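Local coordinates for lantibiotic dehydratase (Microbispora corallina, PDB 5EHK), which probably dehydrates serine and threonine residues of the NAI-107 precursor peptide in a tRNA-dependent reaction during lantibiotic biosynthesis, at residues F572-G577 and N581-P586. Residues are numbered along the deposited sequence; the frame is centred on the assembly and turned at random.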
# COMPACT_ATOMS: atom_id res chain seq x y z
N PHE A 572 -11.04 31.81 -2.90
CA PHE A 572 -11.63 31.18 -1.71
C PHE A 572 -11.15 31.80 -0.39
O PHE A 572 -10.08 32.41 -0.32
CB PHE A 572 -11.31 29.70 -1.69
CG PHE A 572 -9.85 29.42 -1.55
CD1 PHE A 572 -9.25 29.42 -0.30
CD2 PHE A 572 -9.07 29.19 -2.67
CE1 PHE A 572 -7.90 29.20 -0.17
CE2 PHE A 572 -7.73 28.96 -2.55
CZ PHE A 572 -7.14 28.95 -1.30
N ILE A 573 -11.92 31.61 0.68
CA ILE A 573 -11.45 32.06 1.97
C ILE A 573 -10.49 31.04 2.58
O ILE A 573 -10.82 29.88 2.72
CB ILE A 573 -12.61 32.38 2.94
CG1 ILE A 573 -12.05 32.99 4.23
CG2 ILE A 573 -13.43 31.13 3.23
CD1 ILE A 573 -11.37 34.34 4.01
N PRO A 574 -9.26 31.47 2.89
CA PRO A 574 -8.36 30.44 3.42
C PRO A 574 -8.71 30.06 4.86
O PRO A 574 -9.37 30.83 5.55
CB PRO A 574 -6.98 31.11 3.34
CG PRO A 574 -7.14 32.21 2.29
CD PRO A 574 -8.55 32.69 2.46
N ARG A 575 -8.27 28.88 5.29
CA ARG A 575 -8.66 28.31 6.58
C ARG A 575 -7.97 29.03 7.73
O ARG A 575 -8.52 29.17 8.81
CB ARG A 575 -8.36 26.81 6.62
CG ARG A 575 -9.11 26.02 7.70
CD ARG A 575 -10.61 26.34 7.72
NE ARG A 575 -11.41 25.44 6.89
CZ ARG A 575 -11.88 25.72 5.67
NH1 ARG A 575 -11.64 26.90 5.07
NH2 ARG A 575 -12.59 24.80 5.03
N SER A 576 -6.75 29.49 7.49
CA SER A 576 -6.00 30.23 8.49
C SER A 576 -5.88 31.72 8.15
O SER A 576 -5.84 32.11 6.97
CB SER A 576 -4.61 29.62 8.69
OG SER A 576 -3.65 30.21 7.85
N GLY A 577 -5.84 32.55 9.19
CA GLY A 577 -5.76 34.00 9.05
C GLY A 577 -4.43 34.48 8.49
O GLY A 577 -4.33 35.60 7.97
N ASN A 581 -4.39 36.67 4.79
CA ASN A 581 -3.69 37.92 4.49
C ASN A 581 -2.92 37.88 3.18
O ASN A 581 -2.47 38.91 2.69
CB ASN A 581 -2.70 38.27 5.61
CG ASN A 581 -3.37 38.81 6.84
OD1 ASN A 581 -4.33 39.59 6.75
ND2 ASN A 581 -2.91 38.37 8.01
N LEU A 582 -2.78 36.69 2.60
CA LEU A 582 -1.99 36.53 1.37
C LEU A 582 -2.85 36.25 0.15
O LEU A 582 -2.37 35.75 -0.86
CB LEU A 582 -0.95 35.42 1.55
CG LEU A 582 -0.06 35.51 2.78
CD1 LEU A 582 0.90 34.34 2.83
CD2 LEU A 582 0.72 36.82 2.79
N ALA A 583 -4.14 36.56 0.25
CA ALA A 583 -5.09 36.15 -0.76
C ALA A 583 -5.71 37.36 -1.44
O ALA A 583 -6.67 37.22 -2.19
CB ALA A 583 -6.16 35.23 -0.19
N HIS A 584 -5.17 38.55 -1.15
CA HIS A 584 -5.62 39.78 -1.82
C HIS A 584 -5.05 39.89 -3.23
O HIS A 584 -4.18 40.71 -3.49
CB HIS A 584 -5.22 40.98 -0.99
CG HIS A 584 -5.80 40.97 0.38
ND1 HIS A 584 -7.16 40.98 0.60
CD2 HIS A 584 -5.22 40.87 1.60
CE1 HIS A 584 -7.40 40.93 1.90
NE2 HIS A 584 -6.24 40.86 2.53
N THR A 585 -5.57 39.08 -4.15
CA THR A 585 -4.93 38.86 -5.42
C THR A 585 -5.94 38.94 -6.54
O THR A 585 -6.96 38.30 -6.49
CB THR A 585 -4.33 37.48 -5.42
OG1 THR A 585 -5.38 36.52 -5.30
CG2 THR A 585 -3.38 37.33 -4.24
N PRO A 586 -5.66 39.75 -7.56
CA PRO A 586 -6.67 40.05 -8.57
C PRO A 586 -6.89 38.93 -9.57
O PRO A 586 -6.00 38.12 -9.84
CB PRO A 586 -6.10 41.29 -9.27
CG PRO A 586 -4.63 41.16 -9.12
CD PRO A 586 -4.38 40.44 -7.82
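Gly577 and Asn581 lie four residues apart along one tight turn, their CA atoms 6.4 Å from each other, and the chain folds back so that Pro574 meets Ala583. Across the turn Asn581 N reaches Gly577 O at 3.4 Å, a weak i to i+4 backbone bond with an N-H...O angle of 143°. The Asn581 amide also comes close to this oxygen from beyond it: CG lies beside the backbone N, anti to the carbonyl carbon (chi1 -76°), which brings ND2 within 3.1 Å of Gly577 O, though the angle is too poor for a hydrogen bond. The amide is gripped at both ends instead by Asp173, which accepts from ND2, and by Met174, whose backbone N donates to OD1. Farther from the turn, Pro574 CG touches Ala583 CB at 4.0 Å, both residues buried and each CB directed toward the other segment; Ala579 and Ala580 of the short helix also pack on the proline ring. Ser576, at the N-cap, bonds weakly through OG to Ala579 N. Within the lantibiotic dehydratase N-terminal family region, the connection leads from strand 566-572 towards strand 591-595, its parallel neighbour in the sheet. One weak backbone bond and one small apolar touch join the segments directly, whereas the two bonds to the Asn581 amide fix its rotation and tie this turn to residues 173-174.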